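Local coordinates for protein type II restriction enzyme AgeI (Thalassobius gelatinovorus, PDB 5DWA) that recognises the double-stranded DNA sequence 5'-ACCGGT-3' and cleaves it after the first adenine, acting as a monomer that dimerizes to cut, at residues M130-D142 / D177-L190. Residues are numbered along the deposited sequence; the frame is centred on the assembly and turned at random.
Sequences MGVADRVGSRKVD and DDIPASRIMMGEGL. With nucleotides of chain C.
With CG turned opposite the backbone N (chi1 -173°) and the chain kinked at the next bond (chi2 52°), Lys140 bends over the first turn of helix 178-187, its CG lying 3.3 Å from OD1 of Asp178, before its amino group reaches the DNA. There NZ of Lys140 donates to OP1 of DC5 of chain C at 2.5 Å. A weak bond to O5' of the same nucleotide accompanies it. A water, weakly bound by NZ, lies between OD2 of Asp142 and OD1 of Asp178, 2.7 Å from each; these two carboxylate oxygens are 4.4 Å apart. Asp178 is itself fixed by His166 and by a salt bridge to Lys168, while Asp142 accepts from the backbone of Ala167.

Further along, the loop rides on the helix through small surfaces. The methyl of Ala181 lies against O of Gly137 and O of Lys140, and a second water links Gly137 O, Asp177 O and the amide of Ala181. Ile184 splits its branches: CD1 meets Val136 O, whereas CG2 touches both CG1 of Val132 and CD of Arg135, the latter at 3.6 Å. On the buried side, CG2 of Val141 rests against SD of Met185.

At the far end an extended Arg135 and a folded Glu188 arrive from opposite directions. NH1 of Arg135 reaches OE2 of Glu188 at 2.6 Å from above the carboxylate plane, a bent salt bridge between flat groups turned 74° apart. Leu190, just beyond the Schellman motif closing the helix, packs CD1 against Met130.

The whole illustrates how a loop of tight turns along a helix presents Lys140 to a backbone phosphate, then passes through Asp142 into strand 143-148. Asp142 and Lys168, at the end of strand 159-168, are consistent with the Asp and Lys of a PD-(D/E)XK nuclease site, with Lys140 on the phosphate beside them.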
loop_
_atom_site.group_PDB
_atom_site.type_symbol
_atom_site.label_atom_id
_atom_site.label_comp_id
_atom_site.label_asym_id
_atom_site.label_seq_id
_atom_site.Cartn_x
_atom_site.Cartn_y
_atom_site.Cartn_z
ATOM N N MET A 130 -11.174 9.200 -21.055
ATOM C CA MET A 130 -10.923 7.769 -21.199
ATOM C C MET A 130 -12.201 6.952 -21.249
ATOM O O MET A 130 -12.209 5.828 -21.753
ATOM C CB MET A 130 -10.068 7.249 -20.041
ATOM C CG MET A 130 -8.595 7.506 -20.173
ATOM S SD MET A 130 -7.725 6.720 -18.810
ATOM C CE MET A 130 -6.116 7.482 -18.983
ATOM N N GLY A 131 -13.270 7.507 -20.687
ATOM C CA GLY A 131 -14.535 6.806 -20.593
ATOM C C GLY A 131 -14.594 5.872 -19.403
ATOM O O GLY A 131 -15.345 4.901 -19.422
ATOM N N VAL A 132 -13.802 6.154 -18.368
ATOM C CA VAL A 132 -13.762 5.292 -17.184
ATOM C C VAL A 132 -14.029 6.029 -15.871
ATOM O O VAL A 132 -13.854 5.467 -14.790
ATOM C CB VAL A 132 -12.396 4.547 -17.045
ATOM C CG1 VAL A 132 -12.155 3.620 -18.228
ATOM C CG2 VAL A 132 -11.236 5.523 -16.866
ATOM N N ALA A 133 -14.469 7.278 -15.948
ATOM C CA ALA A 133 -14.724 8.052 -14.738
ATOM C C ALA A 133 -15.829 7.428 -13.901
ATOM O O ALA A 133 -16.801 6.916 -14.450
ATOM C CB ALA A 133 -15.091 9.482 -15.097
ATOM N N ASP A 134 -15.659 7.479 -12.578
ATOM C CA ASP A 134 -16.636 6.982 -11.601
ATOM C C ASP A 134 -16.856 5.474 -11.618
ATOM O O ASP A 134 -17.857 4.983 -11.105
ATOM C CB ASP A 134 -17.977 7.692 -11.798
ATOM C CG ASP A 134 -17.847 9.180 -11.655
ATOM O OD1 ASP A 134 -17.516 9.628 -10.535
ATOM O OD2 ASP A 134 -18.052 9.895 -12.656
ATOM N N ARG A 135 -15.924 4.734 -12.197
ATOM C CA ARG A 135 -15.949 3.283 -12.052
ATOM C C ARG A 135 -15.074 2.881 -10.877
ATOM O O ARG A 135 -14.039 3.497 -10.632
ATOM C CB ARG A 135 -15.481 2.606 -13.333
ATOM C CG ARG A 135 -16.362 2.931 -14.521
ATOM C CD ARG A 135 -15.854 2.273 -15.777
ATOM N NE ARG A 135 -16.556 2.761 -16.956
ATOM C CZ ARG A 135 -16.873 2.006 -18.001
ATOM N NH1 ARG A 135 -16.561 0.718 -18.006
ATOM N NH2 ARG A 135 -17.508 2.537 -19.036
ATOM N N VAL A 136 -15.499 1.853 -10.150
ATOM C CA VAL A 136 -14.800 1.414 -8.946
ATOM C C VAL A 136 -13.356 1.009 -9.241
ATOM O O VAL A 136 -13.118 0.046 -9.969
ATOM C CB VAL A 136 -15.533 0.231 -8.286
ATOM C CG1 VAL A 136 -14.826 -0.184 -7.005
ATOM C CG2 VAL A 136 -16.981 0.605 -8.002
ATOM N N GLY A 137 -12.411 1.768 -8.689
ATOM C CA GLY A 137 -10.988 1.496 -8.831
ATOM C C GLY A 137 -10.270 2.181 -9.990
ATOM O O GLY A 137 -9.040 2.107 -10.090
ATOM N N SER A 138 -11.020 2.867 -10.850
ATOM C CA SER A 138 -10.452 3.412 -12.088
ATOM C C SER A 138 -9.429 4.537 -11.887
ATOM O O SER A 138 -8.665 4.845 -12.800
ATOM C CB SER A 138 -11.577 3.911 -13.003
ATOM O OG SER A 138 -12.220 5.042 -12.445
ATOM N N ARG A 139 -9.392 5.143 -10.705
ATOM C CA ARG A 139 -8.446 6.234 -10.456
ATOM C C ARG A 139 -6.983 5.799 -10.450
ATOM O O ARG A 139 -6.085 6.632 -10.607
ATOM C CB ARG A 139 -8.757 6.923 -9.126
ATOM C CG ARG A 139 -10.155 7.514 -9.049
ATOM C CD ARG A 139 -10.194 8.737 -8.143
ATOM N NE ARG A 139 -10.438 9.970 -8.889
ATOM C CZ ARG A 139 -9.608 11.009 -8.912
ATOM N NH1 ARG A 139 -8.476 10.977 -8.225
ATOM N NH2 ARG A 139 -9.915 12.088 -9.615
ATOM N N LYS A 140 -6.743 4.504 -10.273
ATOM C CA LYS A 140 -5.365 4.009 -10.166
ATOM C C LYS A 140 -4.745 3.830 -11.547
ATOM O O LYS A 140 -4.570 2.708 -12.044
ATOM C CB LYS A 140 -5.307 2.696 -9.368
ATOM C CG LYS A 140 -3.897 2.180 -9.054
ATOM C CD LYS A 140 -3.009 3.235 -8.387
ATOM C CE LYS A 140 -1.825 2.567 -7.669
ATOM N NZ LYS A 140 -0.757 3.533 -7.301
ATOM N N VAL A 141 -4.437 4.965 -12.167
ATOM C CA VAL A 141 -3.670 5.021 -13.406
ATOM C C VAL A 141 -2.899 6.329 -13.336
ATOM O O VAL A 141 -3.406 7.312 -12.795
ATOM C CB VAL A 141 -4.577 4.923 -14.653
ATOM C CG1 VAL A 141 -5.560 6.081 -14.717
ATOM C CG2 VAL A 141 -3.739 4.831 -15.916
ATOM N N ASP A 142 -1.671 6.343 -13.845
ATOM C CA ASP A 142 -0.751 7.433 -13.520
ATOM C C ASP A 142 -0.442 8.411 -14.647
ATOM O O ASP A 142 -0.380 9.613 -14.421
ATOM C CB ASP A 142 0.550 6.822 -12.992
ATOM C CG ASP A 142 0.298 5.852 -11.867
ATOM O OD1 ASP A 142 -0.409 6.239 -10.915
ATOM O OD2 ASP A 142 0.763 4.702 -11.950
ATOM N N ASP A 177 -3.245 -3.080 -6.728
ATOM C CA ASP A 177 -4.080 -1.871 -6.719
ATOM C C ASP A 177 -4.444 -1.449 -8.138
ATOM O O ASP A 177 -5.499 -0.859 -8.369
ATOM C CB ASP A 177 -3.381 -0.680 -6.039
ATOM C CG ASP A 177 -3.043 -0.928 -4.584
ATOM O OD1 ASP A 177 -3.372 -2.007 -4.050
ATOM O OD2 ASP A 177 -2.436 -0.022 -3.970
ATOM N N ASP A 178 -3.542 -1.723 -9.077
ATOM C CA ASP A 178 -3.719 -1.310 -10.469
ATOM C C ASP A 178 -4.561 -2.268 -11.286
ATOM O O ASP A 178 -5.052 -1.906 -12.341
ATOM C CB ASP A 178 -2.366 -1.176 -11.163
ATOM C CG ASP A 178 -1.514 -0.083 -10.569
ATOM O OD1 ASP A 178 -1.573 1.055 -11.091
ATOM O OD2 ASP A 178 -0.793 -0.369 -9.588
ATOM N N ILE A 179 -4.717 -3.501 -10.821
ATOM C CA ILE A 179 -5.362 -4.511 -11.652
ATOM C C ILE A 179 -6.832 -4.193 -11.982
ATOM O O ILE A 179 -7.224 -4.286 -13.140
ATOM C CB ILE A 179 -5.251 -5.903 -10.998
ATOM C CG1 ILE A 179 -3.799 -6.369 -11.049
ATOM C CG2 ILE A 179 -6.145 -6.908 -11.699
ATOM C CD1 ILE A 179 -3.536 -7.633 -10.236
ATOM N N PRO A 180 -7.642 -3.781 -10.989
ATOM C CA PRO A 180 -9.021 -3.484 -11.408
ATOM C C PRO A 180 -9.103 -2.317 -12.395
ATOM O O PRO A 180 -9.840 -2.417 -13.368
ATOM C CB PRO A 180 -9.724 -3.148 -10.086
ATOM C CG PRO A 180 -8.923 -3.883 -9.046
ATOM C CD PRO A 180 -7.505 -3.758 -9.520
ATOM N N ALA A 181 -8.344 -1.249 -12.167
ATOM C CA ALA A 181 -8.307 -0.140 -13.119
ATOM C C ALA A 181 -7.871 -0.629 -14.492
ATOM O O ALA A 181 -8.448 -0.254 -15.509
ATOM C CB ALA A 181 -7.370 0.958 -12.632
ATOM N N SER A 182 -6.851 -1.476 -14.518
ATOM C CA SER A 182 -6.297 -1.946 -15.773
ATOM C C SER A 182 -7.306 -2.778 -16.552
ATOM O O SER A 182 -7.447 -2.617 -17.762
ATOM C CB SER A 182 -5.024 -2.753 -15.525
ATOM O OG SER A 182 -4.426 -3.118 -16.754
ATOM N N ARG A 183 -8.000 -3.671 -15.859
ATOM C CA ARG A 183 -9.004 -4.492 -16.513
ATOM C C ARG A 183 -10.121 -3.634 -17.088
ATOM O O ARG A 183 -10.620 -3.896 -18.182
ATOM C CB ARG A 183 -9.578 -5.512 -15.534
ATOM C CG ARG A 183 -8.621 -6.618 -15.177
ATOM C CD ARG A 183 -9.270 -7.589 -14.209
ATOM N NE ARG A 183 -8.343 -8.631 -13.788
ATOM C CZ ARG A 183 -8.606 -9.519 -12.836
ATOM N NH1 ARG A 183 -9.775 -9.493 -12.208
ATOM N NH2 ARG A 183 -7.705 -10.434 -12.516
ATOM N N ILE A 184 -10.508 -2.600 -16.346
ATOM C CA ILE A 184 -11.550 -1.688 -16.807
ATOM C C ILE A 184 -11.092 -0.961 -18.071
ATOM O O ILE A 184 -11.825 -0.880 -19.059
ATOM C CB ILE A 184 -11.925 -0.679 -15.705
ATOM C CG1 ILE A 184 -12.713 -1.387 -14.598
ATOM C CG2 ILE A 184 -12.735 0.479 -16.268
ATOM C CD1 ILE A 184 -12.781 -0.614 -13.286
ATOM N N MET A 185 -9.868 -0.439 -18.044
ATOM C CA MET A 185 -9.310 0.227 -19.211
ATOM C C MET A 185 -9.252 -0.671 -20.448
ATOM O O MET A 185 -9.653 -0.260 -21.534
ATOM C CB MET A 185 -7.913 0.754 -18.892
ATOM C CG MET A 185 -7.913 1.862 -17.866
ATOM S SD MET A 185 -6.261 2.267 -17.255
ATOM C CE MET A 185 -5.496 2.806 -18.781
ATOM N N MET A 186 -8.745 -1.888 -20.289
ATOM C CA MET A 186 -8.606 -2.800 -21.417
ATOM C C MET A 186 -9.986 -3.175 -21.948
ATOM O O MET A 186 -10.169 -3.328 -23.154
ATOM C CB MET A 186 -7.807 -4.047 -21.006
ATOM C CG MET A 186 -6.379 -3.732 -20.543
ATOM S SD MET A 186 -5.448 -5.155 -19.950
ATOM C CE MET A 186 -5.115 -5.987 -21.497
ATOM N N GLY A 187 -10.953 -3.289 -21.040
ATOM C CA GLY A 187 -12.330 -3.569 -21.423
ATOM C C GLY A 187 -12.940 -2.461 -22.264
ATOM O O GLY A 187 -13.848 -2.708 -23.062
ATOM N N GLU A 188 -12.455 -1.238 -22.085
ATOM C CA GLU A 188 -12.935 -0.100 -22.864
ATOM C C GLU A 188 -12.029 0.184 -24.053
ATOM O O GLU A 188 -12.043 1.283 -24.612
ATOM C CB GLU A 188 -13.059 1.146 -21.980
ATOM C CG GLU A 188 -14.031 0.987 -20.814
ATOM C CD GLU A 188 -15.446 0.636 -21.256
ATOM O OE1 GLU A 188 -15.839 0.998 -22.385
ATOM O OE2 GLU A 188 -16.173 -0.004 -20.467
ATOM N N GLY A 189 -11.238 -0.813 -24.439
ATOM C CA GLY A 189 -10.397 -0.699 -25.616
ATOM C C GLY A 189 -9.225 0.252 -25.468
ATOM O O GLY A 189 -8.710 0.762 -26.458
ATOM N N LEU A 190 -8.799 0.488 -24.231
ATOM C CA LEU A 190 -7.646 1.345 -23.992
ATOM C C LEU A 190 -6.380 0.528 -23.741
ATOM O O LEU A 190 -6.442 -0.577 -23.202
ATOM C CB LEU A 190 -7.905 2.259 -22.794
ATOM C CG LEU A 190 -9.040 3.276 -22.933
ATOM C CD1 LEU A 190 -9.492 3.757 -21.564
ATOM C CD2 LEU A 190 -8.594 4.459 -23.779
ATOM P P DC C 5 -1.067 5.450 -4.821
ATOM O OP1 DC C 5 -1.614 5.657 -6.185
ATOM O OP2 DC C 5 -1.514 4.294 -4.014
ATOM O "O5'" DC C 5 0.524 5.419 -4.924
ATOM C "C5'" DC C 5 1.210 6.453 -5.609
ATOM C "C4'" DC C 5 2.408 6.911 -4.806
ATOM O "O4'" DC C 5 1.953 7.570 -3.620
ATOM C "C3'" DC C 5 3.292 5.779 -4.324
ATOM O "O3'" DC C 5 4.274 5.536 -5.304
ATOM C "C2'" DC C 5 3.905 6.338 -3.028
ATOM C "C1'" DC C 5 2.905 7.415 -2.581
ATOM N N1 DC C 5 2.154 7.097 -1.319
ATOM C C2 DC C 5 2.346 7.885 -0.177
ATOM O O2 DC C 5 3.142 8.823 -0.230
ATOM N N3 DC C 5 1.650 7.602 0.951
ATOM C C4 DC C 5 0.788 6.573 0.964
ATOM N N4 DC C 5 0.118 6.334 2.095
ATOM C C5 DC C 5 0.568 5.767 -0.190
ATOM C C6 DC C 5 1.263 6.054 -1.295
HETATM O O HOH W 1 -7.894 -0.263 -9.378
HETATM O O HOH W 2 0.416 2.693 -10.199
#